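Local structure of glycine cleavage system transcriptional repressor, putative (Vibrio cholerae, 1U8S) at residues 123-128 against 142-147; 93-98 against 174-179; 108-113 against 160-165; 8-13 against 47-52. The protein probably represses transcription of the glycine cleavage system genes and is built of two ACT domains. All blocks are in the same frame, centred on the assembly; numbering follows the deposited sequence.

Interaction 1: residues 123-128 against 142-147; sequences SLSAQT and HIAISA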
# COMPACT_ATOMS: atom_id res chain seq x y z
N SER B 123 -4.18 -3.15 -5.22
CA SER B 123 -5.12 -2.10 -4.85
C SER B 123 -6.50 -2.38 -5.40
O SER B 123 -6.66 -2.98 -6.46
CB SER B 123 -4.64 -0.72 -5.34
OG SER B 123 -4.81 -0.59 -6.75
N LEU B 124 -7.51 -1.91 -4.67
CA LEU B 124 -8.88 -2.13 -5.06
C LEU B 124 -9.76 -0.98 -4.62
O LEU B 124 -9.43 -0.26 -3.69
CB LEU B 124 -9.37 -3.45 -4.44
CG LEU B 124 -10.78 -3.97 -4.71
CD1 LEU B 124 -10.84 -5.48 -4.45
CD2 LEU B 124 -11.77 -3.23 -3.83
N SER B 125 -10.86 -0.79 -5.33
CA SER B 125 -11.84 0.23 -5.03
C SER B 125 -13.15 -0.30 -5.63
O SER B 125 -13.16 -0.80 -6.76
CB SER B 125 -11.48 1.59 -5.66
OG SER B 125 -11.73 1.63 -7.06
N ALA B 126 -14.22 -0.23 -4.85
CA ALA B 126 -15.54 -0.68 -5.27
C ALA B 126 -16.48 0.34 -4.66
O ALA B 126 -16.55 0.47 -3.44
CB ALA B 126 -15.82 -2.06 -4.71
N GLN B 127 -17.19 1.08 -5.50
CA GLN B 127 -18.06 2.13 -4.98
C GLN B 127 -19.17 2.53 -5.93
O GLN B 127 -19.10 2.29 -7.13
CB GLN B 127 -17.21 3.37 -4.66
CG GLN B 127 -16.63 4.05 -5.90
CD GLN B 127 -15.41 4.91 -5.60
OE1 GLN B 127 -15.47 5.81 -4.75
NE2 GLN B 127 -14.30 4.65 -6.30
N THR B 128 -20.20 3.14 -5.37
CA THR B 128 -21.33 3.64 -6.14
C THR B 128 -20.94 5.08 -6.48
O THR B 128 -20.47 5.81 -5.61
CB THR B 128 -22.61 3.66 -5.29
OG1 THR B 128 -22.95 2.33 -4.89
CG2 THR B 128 -23.75 4.28 -6.07
N HIS B 142 -18.85 0.98 -9.65
CA HIS B 142 -17.56 0.80 -10.33
C HIS B 142 -16.50 0.12 -9.46
O HIS B 142 -16.25 0.52 -8.32
CB HIS B 142 -16.98 2.15 -10.81
CG HIS B 142 -17.83 2.87 -11.82
ND1 HIS B 142 -17.33 3.87 -12.63
CD2 HIS B 142 -19.14 2.75 -12.14
CE1 HIS B 142 -18.29 4.34 -13.39
NE2 HIS B 142 -19.40 3.68 -13.12
N ILE B 143 -15.87 -0.90 -10.02
CA ILE B 143 -14.81 -1.63 -9.32
C ILE B 143 -13.49 -1.35 -10.03
O ILE B 143 -13.42 -1.34 -11.26
CB ILE B 143 -15.09 -3.17 -9.32
CG1 ILE B 143 -16.38 -3.47 -8.56
CG2 ILE B 143 -13.92 -3.94 -8.69
CD1 ILE B 143 -16.80 -4.95 -8.55
N ALA B 144 -12.44 -1.09 -9.26
CA ALA B 144 -11.11 -0.84 -9.84
C ALA B 144 -10.08 -1.66 -9.08
O ALA B 144 -9.91 -1.49 -7.87
CB ALA B 144 -10.76 0.65 -9.78
N ILE B 145 -9.40 -2.54 -9.79
CA ILE B 145 -8.41 -3.41 -9.17
C ILE B 145 -7.07 -3.34 -9.89
O ILE B 145 -7.02 -3.26 -11.13
CB ILE B 145 -8.89 -4.90 -9.20
CG1 ILE B 145 -10.10 -5.08 -8.27
CG2 ILE B 145 -7.73 -5.85 -8.83
CD1 ILE B 145 -10.86 -6.38 -8.50
N SER B 146 -5.98 -3.38 -9.13
CA SER B 146 -4.64 -3.38 -9.71
C SER B 146 -3.98 -4.66 -9.22
O SER B 146 -3.97 -4.93 -8.02
CB SER B 146 -3.82 -2.17 -9.25
OG SER B 146 -4.24 -1.00 -9.94
N ALA B 147 -3.44 -5.44 -10.15
CA ALA B 147 -2.80 -6.69 -9.75
C ALA B 147 -1.50 -6.89 -10.51
O ALA B 147 -1.32 -6.40 -11.61
CB ALA B 147 -3.73 -7.86 -9.99
O HOH W 1 -14.38 2.57 -8.01
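Ser-125 and Ala-144 form a central hydrogen-bonded pair where strands 120-128 and 141-149, second and third of the carboxy-terminal ACT domain's four strands, run antiparallel. The amide of Ala-144 gives a short bond to Ser-125 O (2.6 Å); the return bond, from Ser-125 N to Ala-144 O, is bent (127°) and weak. Towards one end, Gln-127 and His-142 satisfy each other's backbone N and O with two well-formed bonds. At the other, Ser-146 N bonds to Ser-123 O, but Ser-123 N reaches Ser-146 O only weakly. Ile-145 CA adds a C-H to Ser-123 O. On the face of Leu-124 and Ala-126, Leu-124 and Ile-145 lie side by side, CG against CG1 at 3.8 Å, and helix 107-116 covers them. On the opposite face His-142 ND1 bonds to Tyr-97 OH on the next strand, the two rings meeting at about a right angle. At its outer edge, strand 120-128 meets the second subunit: Leu-124 O accepts a bond from Ser-37 OG of that chain, and the backbone of Ala-126 is hydrogen-bonded to the same chain. On the face of Ser-125 and Gln-127 a water joins two side chains to the backbone O of His-142. It accepts from Gln-127 NE2 at 2.7 Å, donates to His-142 O at 2.8 Å, and is hydrogen-bonded to Ser-125 OG, whose chi1 of 76° sets it between N and carbonyl carbon.

Interaction 2: residues 93-98 against 174-179; sequences TVEVYV and SLNFIK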
# COMPACT_ATOMS: atom_id res chain seq x y z
N THR B 93 1.54 -5.24 -14.48
CA THR B 93 0.54 -4.74 -13.57
C THR B 93 -0.69 -4.75 -14.43
O THR B 93 -0.72 -4.11 -15.48
CB THR B 93 0.81 -3.26 -13.15
OG1 THR B 93 1.85 -3.22 -12.17
CG2 THR B 93 -0.46 -2.64 -12.58
N VAL B 94 -1.70 -5.49 -14.02
CA VAL B 94 -2.93 -5.49 -14.79
C VAL B 94 -3.87 -4.59 -14.03
O VAL B 94 -3.98 -4.69 -12.80
CB VAL B 94 -3.55 -6.91 -14.91
CG1 VAL B 94 -2.47 -7.91 -15.26
CG2 VAL B 94 -4.24 -7.30 -13.63
N GLU B 95 -4.51 -3.68 -14.74
CA GLU B 95 -5.48 -2.78 -14.13
C GLU B 95 -6.83 -3.20 -14.67
O GLU B 95 -7.01 -3.30 -15.89
CB GLU B 95 -5.21 -1.34 -14.52
CG GLU B 95 -3.79 -0.90 -14.31
CD GLU B 95 -3.58 0.54 -14.70
OE1 GLU B 95 -4.19 0.99 -15.69
OE2 GLU B 95 -2.77 1.22 -14.02
N VAL B 96 -7.78 -3.46 -13.78
CA VAL B 96 -9.11 -3.87 -14.21
C VAL B 96 -10.13 -2.82 -13.82
O VAL B 96 -9.99 -2.15 -12.79
CB VAL B 96 -9.51 -5.21 -13.56
CG1 VAL B 96 -11.00 -5.42 -13.69
CG2 VAL B 96 -8.77 -6.35 -14.23
N TYR B 97 -11.15 -2.66 -14.65
CA TYR B 97 -12.20 -1.70 -14.38
C TYR B 97 -13.54 -2.32 -14.74
O TYR B 97 -13.82 -2.60 -15.91
CB TYR B 97 -12.00 -0.42 -15.17
CG TYR B 97 -12.66 0.75 -14.50
CD1 TYR B 97 -12.14 1.27 -13.32
CD2 TYR B 97 -13.86 1.29 -14.99
CE1 TYR B 97 -12.78 2.31 -12.62
CE2 TYR B 97 -14.51 2.33 -14.30
CZ TYR B 97 -13.96 2.83 -13.12
OH TYR B 97 -14.58 3.84 -12.43
N VAL B 98 -14.37 -2.54 -13.73
CA VAL B 98 -15.66 -3.15 -13.95
C VAL B 98 -16.77 -2.18 -13.59
O VAL B 98 -16.68 -1.49 -12.59
CB VAL B 98 -15.81 -4.43 -13.09
CG1 VAL B 98 -17.22 -5.00 -13.20
CG2 VAL B 98 -14.78 -5.46 -13.53
N SER B 174 -12.97 -3.76 -18.53
CA SER B 174 -11.83 -3.57 -19.39
C SER B 174 -10.59 -4.03 -18.64
O SER B 174 -10.57 -4.09 -17.41
CB SER B 174 -11.69 -2.09 -19.79
OG SER B 174 -11.89 -1.23 -18.69
N LEU B 175 -9.56 -4.39 -19.38
CA LEU B 175 -8.33 -4.86 -18.78
C LEU B 175 -7.18 -4.06 -19.39
O LEU B 175 -7.23 -3.64 -20.54
CB LEU B 175 -8.19 -6.35 -19.05
CG LEU B 175 -7.22 -7.16 -18.20
CD1 LEU B 175 -7.58 -8.62 -18.29
CD2 LEU B 175 -5.80 -6.93 -18.69
N ASN B 176 -6.15 -3.82 -18.59
CA ASN B 176 -5.01 -3.05 -19.06
C ASN B 176 -3.75 -3.72 -18.53
O ASN B 176 -3.74 -4.22 -17.40
CB ASN B 176 -5.12 -1.62 -18.51
CG ASN B 176 -4.60 -0.57 -19.48
OD1 ASN B 176 -3.73 0.24 -19.13
ND2 ASN B 176 -5.13 -0.57 -20.70
N PHE B 177 -2.70 -3.75 -19.34
CA PHE B 177 -1.42 -4.34 -18.94
C PHE B 177 -0.34 -3.27 -18.98
O PHE B 177 -0.27 -2.48 -19.92
CB PHE B 177 -1.02 -5.46 -19.89
CG PHE B 177 -1.84 -6.70 -19.74
CD1 PHE B 177 -1.77 -7.47 -18.58
CD2 PHE B 177 -2.68 -7.12 -20.77
CE1 PHE B 177 -2.52 -8.64 -18.45
CE2 PHE B 177 -3.42 -8.29 -20.64
CZ PHE B 177 -3.34 -9.05 -19.48
N ILE B 178 0.51 -3.26 -17.96
CA ILE B 178 1.62 -2.30 -17.90
C ILE B 178 2.84 -3.03 -17.36
O ILE B 178 2.80 -3.58 -16.26
CB ILE B 178 1.35 -1.14 -16.94
CG1 ILE B 178 -0.01 -0.50 -17.23
CG2 ILE B 178 2.45 -0.11 -17.06
CD1 ILE B 178 -0.46 0.44 -16.12
N LYS B 179 3.92 -3.04 -18.13
CA LYS B 179 5.16 -3.68 -17.70
C LYS B 179 6.04 -2.63 -17.05
O LYS B 179 5.86 -1.43 -17.29
CB LYS B 179 5.88 -4.30 -18.90
CG LYS B 179 6.20 -3.32 -20.01
CD LYS B 179 6.76 -4.03 -21.25
CE LYS B 179 8.12 -4.68 -21.00
NZ LYS B 179 8.07 -5.78 -19.99
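This is an antiparallel strand pairing at the margin of the second four-stranded sheet, where the outermost strand 172-179 lies against the inner strand 92-100. Six backbone bonds join the pairs Thr-93/Ile-178, Glu-95/Asn-176 and Tyr-97/Ser-174. Thr-93 N to Ile-178 O is the shortest at 2.7 Å, whereas Asn-176 N to Glu-95 O is weak. Between these rungs Val-94 CA brings its hydrogen close to Asn-176 O (3.0 Å). Val-94 carries the packing on the helix-covered face. Its CG1, set beside the backbone N by a chi1 of -45°, approaches Phe-177 CE1 obliquely at 3.3 Å, the two side chains lying side by side. Leu-175 CD2 sits over one face of that phenylalanine ring, displaced toward the rim, and is 4.4 Å from Val-94 CB. Val-96 CG2 meets Leu-175 CG further along. Leu-158 and Phe-162 of helix 155-168 close over this apolar layer. Glu-95 and Asn-176 project together from the other face, carboxylate and amide planes 27° apart. Ile-178 swings its CD1 to the glutamate's carboxylate, 3.2 Å from Glu-95 OE2. Tyr-97 stays close to Ser-174 through its CB, which lies by Ser-174 OG. One sheet face packed under helices, and a strand order of 2-3-1-4 that places the first strand between the third and fourth, are characteristic of the ACT domain's βαββαβ ferredoxin-like fold.

Interaction 3: residues 108-113 against 160-165; sequences EKFTQF and EEFDAL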
# COMPACT_ATOMS: atom_id res chain seq x y z
N GLU B 108 -16.43 -9.21 -4.70
CA GLU B 108 -15.75 -10.43 -4.27
C GLU B 108 -15.66 -11.49 -5.38
O GLU B 108 -14.88 -12.44 -5.28
CB GLU B 108 -16.43 -11.02 -3.03
CG GLU B 108 -17.94 -11.10 -3.14
CD GLU B 108 -18.64 -10.05 -2.29
OE1 GLU B 108 -18.35 -8.84 -2.47
OE2 GLU B 108 -19.49 -10.44 -1.46
N LYS B 109 -16.45 -11.31 -6.43
CA LYS B 109 -16.42 -12.21 -7.59
C LYS B 109 -15.11 -11.93 -8.31
O LYS B 109 -14.42 -12.84 -8.77
CB LYS B 109 -17.60 -11.91 -8.52
CG LYS B 109 -18.95 -12.36 -7.98
CD LYS B 109 -19.36 -13.69 -8.60
CE LYS B 109 -20.45 -14.36 -7.80
NZ LYS B 109 -21.44 -13.34 -7.36
N PHE B 110 -14.76 -10.65 -8.40
CA PHE B 110 -13.55 -10.24 -9.07
C PHE B 110 -12.28 -10.47 -8.28
O PHE B 110 -11.24 -10.73 -8.86
CB PHE B 110 -13.69 -8.80 -9.54
CG PHE B 110 -14.57 -8.68 -10.76
CD1 PHE B 110 -14.09 -9.08 -12.01
CD2 PHE B 110 -15.90 -8.27 -10.65
CE1 PHE B 110 -14.92 -9.10 -13.12
CE2 PHE B 110 -16.74 -8.29 -11.77
CZ PHE B 110 -16.24 -8.70 -13.01
N THR B 111 -12.36 -10.40 -6.95
CA THR B 111 -11.18 -10.66 -6.15
C THR B 111 -10.96 -12.16 -6.25
O THR B 111 -9.83 -12.63 -6.36
CB THR B 111 -11.34 -10.22 -4.66
OG1 THR B 111 -12.42 -10.94 -4.05
CG2 THR B 111 -11.61 -8.73 -4.58
N GLN B 112 -12.05 -12.92 -6.22
CA GLN B 112 -11.95 -14.38 -6.33
C GLN B 112 -11.31 -14.75 -7.67
O GLN B 112 -10.54 -15.72 -7.75
CB GLN B 112 -13.34 -15.00 -6.21
CG GLN B 112 -13.39 -16.53 -6.15
CD GLN B 112 -12.72 -17.12 -4.90
OE1 GLN B 112 -13.16 -18.16 -4.38
NE2 GLN B 112 -11.64 -16.48 -4.42
N PHE B 113 -11.62 -13.99 -8.71
CA PHE B 113 -11.06 -14.23 -10.03
C PHE B 113 -9.54 -14.25 -9.97
O PHE B 113 -8.89 -15.07 -10.63
CB PHE B 113 -11.51 -13.13 -10.99
CG PHE B 113 -10.86 -13.20 -12.35
CD1 PHE B 113 -11.27 -14.15 -13.29
CD2 PHE B 113 -9.84 -12.31 -12.70
CE1 PHE B 113 -10.68 -14.21 -14.54
CE2 PHE B 113 -9.24 -12.36 -13.96
CZ PHE B 113 -9.67 -13.31 -14.88
N GLU B 160 -8.80 -13.13 -21.71
CA GLU B 160 -9.95 -13.87 -22.20
C GLU B 160 -10.79 -14.35 -21.03
O GLU B 160 -12.00 -14.19 -21.02
CB GLU B 160 -9.48 -15.03 -23.09
CG GLU B 160 -9.24 -14.60 -24.54
CD GLU B 160 -8.55 -15.66 -25.39
OE1 GLU B 160 -8.60 -15.54 -26.63
OE2 GLU B 160 -7.95 -16.59 -24.81
N GLU B 161 -10.14 -14.93 -20.02
CA GLU B 161 -10.87 -15.40 -18.85
C GLU B 161 -11.60 -14.25 -18.16
O GLU B 161 -12.71 -14.42 -17.65
CB GLU B 161 -9.91 -16.10 -17.90
CG GLU B 161 -9.04 -17.13 -18.61
CD GLU B 161 -8.25 -17.99 -17.66
OE1 GLU B 161 -7.73 -17.45 -16.66
OE2 GLU B 161 -8.13 -19.21 -17.93
N PHE B 162 -10.98 -13.07 -18.15
CA PHE B 162 -11.58 -11.89 -17.53
C PHE B 162 -12.81 -11.44 -18.31
O PHE B 162 -13.77 -10.94 -17.72
CB PHE B 162 -10.57 -10.74 -17.50
CG PHE B 162 -11.17 -9.43 -17.11
CD1 PHE B 162 -11.49 -9.15 -15.78
CD2 PHE B 162 -11.48 -8.47 -18.09
CE1 PHE B 162 -12.11 -7.94 -15.43
CE2 PHE B 162 -12.10 -7.27 -17.75
CZ PHE B 162 -12.42 -7.00 -16.42
N ASP B 163 -12.76 -11.59 -19.64
CA ASP B 163 -13.87 -11.22 -20.51
C ASP B 163 -15.03 -12.20 -20.33
O ASP B 163 -16.20 -11.79 -20.32
CB ASP B 163 -13.45 -11.20 -21.98
CG ASP B 163 -12.55 -10.03 -22.32
OD1 ASP B 163 -12.65 -8.98 -21.63
OD2 ASP B 163 -11.75 -10.14 -23.28
N ALA B 164 -14.70 -13.48 -20.20
CA ALA B 164 -15.71 -14.53 -19.99
C ALA B 164 -16.45 -14.25 -18.68
O ALA B 164 -17.68 -14.31 -18.64
CB ALA B 164 -15.05 -15.89 -19.92
N LEU B 165 -15.71 -13.96 -17.61
CA LEU B 165 -16.33 -13.68 -16.33
C LEU B 165 -17.30 -12.51 -16.53
O LEU B 165 -18.48 -12.60 -16.16
CB LEU B 165 -15.26 -13.33 -15.30
CG LEU B 165 -15.75 -13.05 -13.87
CD1 LEU B 165 -16.59 -14.22 -13.36
CD2 LEU B 165 -14.54 -12.82 -12.97
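Phe-113 reaches from helix 107-116 to the antiparallel helix 155-168, and nearly every atom along it meets that helix. Its CB and CG both lie against Leu-165 CD2, and the same methyl continues along the ring to CD1, at 3.5 Å. These two side chains slide past each other in opposite directions. Further out, CE1 lies beside the backbone carbonyl of Glu-161, whose CB is at the ring edge, in its plane. The far carbon CZ comes to 3.5 Å from Phe-162 N, with Phe-162 CB close by. A chi1 of 174° turns CG away from the backbone N and sends the ring straight across the gap. Phe-110 supplies the second bridge: its CE1 touches both Phe-162 CE1 (3.8 Å) and Leu-165 CD2 (3.7 Å), and the phenylalanine side chains cross at about a right angle. Leu-165 CD2 is thus shared by two aromatic rings. The local axes lie 11.5 Å apart at 157°, a wide separation filled mainly by these large side chains. Glu-161 has its polar partner in Arg-117, a salt bridge at the margin. On the sheet side, Phe-110 rests on Val-98 and Phe-162 on Val-96 and Val-98, so both helices pack on strand 92-100; along helix 107-116, Thr-111 reaches strand 120-128, and Glu-108 makes a salt bridge to Arg-25 of the second subunit.

Interaction 4: residues 8-13 against 47-52; sequences VITAVG and TLLMLI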
# COMPACT_ATOMS: atom_id res chain seq x y z
N VAL B 8 6.27 -7.14 10.44
CA VAL B 8 5.33 -6.40 9.61
C VAL B 8 4.78 -5.24 10.41
O VAL B 8 4.33 -5.42 11.54
CB VAL B 8 4.15 -7.29 9.16
CG1 VAL B 8 3.04 -6.41 8.63
CG2 VAL B 8 4.61 -8.25 8.07
N ILE B 9 4.83 -4.05 9.84
CA ILE B 9 4.35 -2.87 10.53
C ILE B 9 3.17 -2.18 9.84
O ILE B 9 3.13 -2.05 8.62
CB ILE B 9 5.48 -1.84 10.71
CG1 ILE B 9 6.60 -2.43 11.57
CG2 ILE B 9 4.94 -0.57 11.36
CD1 ILE B 9 7.83 -1.53 11.66
N THR B 10 2.23 -1.74 10.65
CA THR B 10 1.05 -1.04 10.19
C THR B 10 0.97 0.24 11.00
O THR B 10 1.12 0.22 12.22
CB THR B 10 -0.22 -1.87 10.40
OG1 THR B 10 -0.56 -2.54 9.18
CG2 THR B 10 -1.38 -0.99 10.83
N ALA B 11 0.71 1.36 10.34
CA ALA B 11 0.61 2.63 11.04
C ALA B 11 -0.38 3.60 10.40
O ALA B 11 -0.49 3.69 9.18
CB ALA B 11 1.99 3.28 11.12
N VAL B 12 -1.10 4.33 11.24
CA VAL B 12 -2.07 5.31 10.78
C VAL B 12 -1.95 6.52 11.68
O VAL B 12 -2.03 6.41 12.90
CB VAL B 12 -3.51 4.78 10.88
CG1 VAL B 12 -4.47 5.75 10.20
CG2 VAL B 12 -3.59 3.42 10.24
N GLY B 13 -1.75 7.67 11.07
CA GLY B 13 -1.62 8.89 11.85
C GLY B 13 -1.96 10.11 11.02
O GLY B 13 -1.89 10.09 9.79
N THR B 47 -1.01 6.61 5.90
CA THR B 47 -1.14 5.17 6.12
C THR B 47 0.07 4.46 5.55
O THR B 47 0.49 4.73 4.42
CB THR B 47 -2.44 4.58 5.49
OG1 THR B 47 -2.40 4.75 4.07
CG2 THR B 47 -3.66 5.29 6.02
N LEU B 48 0.60 3.53 6.34
CA LEU B 48 1.79 2.78 5.96
C LEU B 48 1.79 1.26 6.22
O LEU B 48 1.45 0.80 7.32
CB LEU B 48 2.98 3.39 6.69
CG LEU B 48 4.25 2.57 6.73
CD1 LEU B 48 5.08 2.89 5.52
CD2 LEU B 48 5.03 2.90 7.99
N LEU B 49 2.16 0.49 5.20
CA LEU B 49 2.30 -0.96 5.34
C LEU B 49 3.79 -1.15 5.22
O LEU B 49 4.39 -0.56 4.33
CB LEU B 49 1.62 -1.71 4.19
CG LEU B 49 0.10 -1.61 4.17
CD1 LEU B 49 -0.47 -2.52 3.09
CD2 LEU B 49 -0.44 -1.97 5.57
N MET B 50 4.40 -1.92 6.10
CA MET B 50 5.84 -2.09 5.99
C MET B 50 6.33 -3.44 6.50
O MET B 50 5.77 -4.01 7.42
CB MET B 50 6.56 -0.95 6.71
CG MET B 50 8.06 -0.92 6.50
SD MET B 50 8.86 0.44 7.39
CE MET B 50 8.71 1.79 6.19
N LEU B 51 7.39 -3.93 5.87
CA LEU B 51 8.02 -5.20 6.20
C LEU B 51 9.51 -4.96 6.41
O LEU B 51 10.22 -4.56 5.49
CB LEU B 51 7.82 -6.21 5.07
CG LEU B 51 8.66 -7.47 5.22
CD1 LEU B 51 8.25 -8.17 6.49
CD2 LEU B 51 8.49 -8.38 4.00
N ILE B 52 9.99 -5.21 7.62
CA ILE B 52 11.39 -4.99 7.91
C ILE B 52 12.01 -6.29 8.38
O ILE B 52 11.31 -7.24 8.72
CB ILE B 52 11.58 -3.91 9.01
CG1 ILE B 52 10.96 -4.39 10.33
CG2 ILE B 52 10.91 -2.59 8.59
CD1 ILE B 52 11.15 -3.41 11.48
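Ile-9 extends its CD1 across the end of Ile-52, methyl to methyl at 3.8 Å, on the helix-covered face of the amino-terminal ACT domain. Strands 5-14 and 45-54 run antiparallel here as the two inner strands of that domain's ferredoxin-like sheet. Ile-52 reaches the contact because its CG1 stands between the backbone N and carbonyl carbon (chi1 64°), bringing the end of the chain nearer to strand 5-14. Met-50 shares the face: its CB lies 4.2 Å from Ile-9 CB, but the extended chain then carries SD away from strand 5-14, toward helix 19-28. Val-24 of that helix covers Met-50, while Val-62 and Leu-66 of helix 56-71 press on Ile-9. The backbones are joined by four bonds in two reciprocal pairs. Ile-9 N gives Met-50 O a short, nearly straight bond (2.6 Å, 173°), and Met-50 N answers to Ile-9 O. Ala-11 and Leu-48 exchange the other pair. CA hydrogens supplement them, among them those of Val-8 at Met-50 O and Thr-10 at Leu-48 O. The other face meets the second subunit: Leu-49 packs on Leu-49 of that chain, and Thr-10 OG1 is hydrogen-bonded to Thr-10 OG1 of that chain. On this face Val-8 CG2 touches Leu-51 CD1, and Thr-10 lies alongside Leu-49, its OG1 3.7 Å from Leu-49 CD2.

How the interactions relate
From the N terminus, interaction 4 comes first, closing a loop that holds helix 19-28 and strand 33-42 within the first ACT domain. It is complete before the others begin and lies across the chain's centre from them, with no contact between. In the second domain, interaction 2 closes the widest loop, joining first and last strands; interaction 3 nests inside it, tying the two helices, and interaction 1 nests inside interaction 3 as the innermost closure. None cross. Strand 92-100 links interactions 1 and 2 into one sheet, through Ala-147 O and Val-94 N among others, and the helices of interaction 3 pack on it. Interactions 1, 3 and 4 also touch the second subunit.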